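Local coordinates for protein Rab GDP dissociation inhibitor alpha (Naegleria fowleri, PDB 6C87) that probably binds prenylated, GDP-bound Rab GTPases, slows their release of GDP and extracts them from membranes, as Rab GDP dissociation inhibitors do, at residues Thr190-Gly195 and Gln334-Arg339. Sequence-based numbering, arbitrary orientation.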
loop_
_atom_site.group_PDB
_atom_site.type_symbol
_atom_site.label_atom_id
_atom_site.label_comp_id
_atom_site.label_asym_id
_atom_site.label_seq_id
_atom_site.Cartn_x
_atom_site.Cartn_y
_atom_site.Cartn_z
ATOM N N THR A 190 -32.698 -14.840 9.516
ATOM C CA THR A 190 -31.708 -14.939 8.447
ATOM C C THR A 190 -30.437 -14.181 8.809
ATOM O O THR A 190 -29.329 -14.713 8.674
ATOM C CB THR A 190 -32.274 -14.396 7.130
ATOM O OG1 THR A 190 -33.391 -15.188 6.710
ATOM C CG2 THR A 190 -31.203 -14.417 6.042
ATOM N N THR A 191 -30.578 -12.935 9.272
ATOM C CA THR A 191 -29.407 -12.113 9.552
ATOM C C THR A 191 -28.598 -12.643 10.729
ATOM O O THR A 191 -27.397 -12.355 10.812
ATOM C CB THR A 191 -29.819 -10.658 9.809
ATOM O OG1 THR A 191 -30.606 -10.584 11.004
ATOM C CG2 THR A 191 -30.605 -10.094 8.632
ATOM N N ASP A 192 -29.222 -13.401 11.636
ATOM C CA ASP A 192 -28.501 -13.940 12.786
ATOM C C ASP A 192 -27.435 -14.941 12.352
ATOM O O ASP A 192 -26.237 -14.718 12.563
ATOM C CB ASP A 192 -29.484 -14.576 13.768
ATOM C CG ASP A 192 -30.082 -13.559 14.729
ATOM O OD1 ASP A 192 -30.958 -13.936 15.533
ATOM O OD2 ASP A 192 -29.730 -12.365 14.632
ATOM N N PHE A 193 -27.847 -16.055 11.741
ATOM C CA PHE A 193 -26.848 -17.038 11.330
ATOM C C PHE A 193 -25.932 -16.478 10.252
ATOM O O PHE A 193 -24.738 -16.803 10.218
ATOM C CB PHE A 193 -27.523 -18.337 10.858
ATOM C CG PHE A 193 -28.097 -18.284 9.450
ATOM C CD1 PHE A 193 -27.294 -18.511 8.331
ATOM C CD2 PHE A 193 -29.455 -18.063 9.252
ATOM C CE1 PHE A 193 -27.829 -18.479 7.043
ATOM C CE2 PHE A 193 -30.002 -18.040 7.970
ATOM C CZ PHE A 193 -29.185 -18.244 6.863
ATOM N N LEU A 194 -26.463 -15.631 9.374
ATOM C CA LEU A 194 -25.642 -15.091 8.299
ATOM C C LEU A 194 -24.605 -14.119 8.849
ATOM O O LEU A 194 -23.410 -14.237 8.554
ATOM C CB LEU A 194 -26.536 -14.420 7.255
ATOM C CG LEU A 194 -26.017 -14.336 5.820
ATOM C CD1 LEU A 194 -25.457 -15.680 5.378
ATOM C CD2 LEU A 194 -27.140 -13.898 4.900
ATOM N N GLY A 195 -25.042 -13.166 9.667
ATOM C CA GLY A 195 -24.155 -12.149 10.186
ATOM C C GLY A 195 -23.277 -12.628 11.322
ATOM O O GLY A 195 -22.103 -12.244 11.403
ATOM N N GLN A 334 -27.517 -13.414 19.896
ATOM C CA GLN A 334 -28.219 -12.743 20.983
ATOM C C GLN A 334 -29.706 -12.585 20.677
ATOM O O GLN A 334 -30.548 -12.714 21.576
ATOM C CB GLN A 334 -27.573 -11.387 21.278
ATOM C CG GLN A 334 -27.708 -10.338 20.195
ATOM C CD GLN A 334 -26.706 -9.209 20.354
ATOM O OE1 GLN A 334 -27.070 -8.082 20.703
ATOM N NE2 GLN A 334 -25.446 -9.489 20.042
ATOM N N LYS A 335 -30.058 -12.322 19.417
ATOM C CA LYS A 335 -31.475 -12.179 19.087
ATOM C C LYS A 335 -32.221 -13.506 19.108
ATOM O O LYS A 335 -33.454 -13.499 19.080
ATOM C CB LYS A 335 -31.652 -11.469 17.741
ATOM C CG LYS A 335 -31.507 -9.956 17.870
ATOM C CD LYS A 335 -31.286 -9.258 16.543
ATOM C CE LYS A 335 -31.149 -7.750 16.763
ATOM N NZ LYS A 335 -30.971 -6.980 15.496
ATOM N N GLN A 336 -31.520 -14.637 19.151
ATOM C CA GLN A 336 -32.176 -15.928 19.296
ATOM C C GLN A 336 -32.362 -16.348 20.751
ATOM O O GLN A 336 -33.087 -17.313 21.011
ATOM C CB GLN A 336 -31.366 -17.012 18.565
ATOM C CG GLN A 336 -31.171 -16.743 17.086
ATOM C CD GLN A 336 -32.464 -16.886 16.310
ATOM O OE1 GLN A 336 -33.350 -17.652 16.696
ATOM N NE2 GLN A 336 -32.597 -16.123 15.227
ATOM N N THR A 337 -31.775 -15.623 21.701
ATOM C CA THR A 337 -31.786 -16.007 23.109
ATOM C C THR A 337 -32.356 -14.942 24.033
ATOM O O THR A 337 -32.347 -15.143 25.253
ATOM C CB THR A 337 -30.369 -16.365 23.584
ATOM O OG1 THR A 337 -29.470 -15.290 23.275
ATOM C CG2 THR A 337 -29.884 -17.632 22.936
ATOM N N GLY A 338 -32.840 -13.823 23.496
ATOM C CA GLY A 338 -33.354 -12.723 24.299
ATOM C C GLY A 338 -32.297 -11.978 25.089
ATOM O O GLY A 338 -32.566 -11.549 26.217
ATOM N N ARG A 339 -31.105 -11.802 24.518
ATOM C CA ARG A 339 -29.962 -11.209 25.199
ATOM C C ARG A 339 -29.412 -10.061 24.366
ATOM O O ARG A 339 -29.885 -9.785 23.262
ATOM C CB ARG A 339 -28.848 -12.236 25.456
ATOM C CG ARG A 339 -29.112 -13.177 26.611
ATOM C CD ARG A 339 -28.037 -14.263 26.725
ATOM N NE ARG A 339 -26.681 -13.716 26.741
ATOM C CZ ARG A 339 -26.084 -13.241 27.830
ATOM N NH1 ARG A 339 -26.729 -13.226 28.988
ATOM N NH2 ARG A 339 -24.853 -12.764 27.761
HETATM O O HOH W 1 -28.483 -11.682 17.067
#
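In this GDP dissociation inhibitor fold, helix 188-198 of the helical part meets the weakly bonded helical turn 334-337, in the connection between antiparallel strands 328-332 and 343-349 of the large mixed sheet, and Asp192 is the polar link between them. Its carboxylate reaches across to the 334-337 turn and engages it directly through OD1 and through a water at OD2. Asp192 OD1 accepts a hydrogen bond from Gln336 NE2 at 2.8 Å, met on its anti side; the N-H...O angle is 140° and the carboxylate and amide planes stand 87° apart. Gln336 is bent at chi2 (-70°), which turns its amide NE2 to the carboxylate. The amide is held at both ends, NE2 also bonding Asp189 and OE1 bonding His121 on strand 111-121, which would fix its rotation. The side chains of Lys335 and Asp192 cross at about a right angle, with Lys335 CB 3.4 Å from Asp192 OD1, while the extended lysine chain carries the ammonium on to a salt bridge with Asp204. The Asp192 side chain also packs on Pro333. A water completes the link: it donates to Asp192 OD2 at 2.8 Å and accepts from the backbone Lys335 N at 2.9 Å.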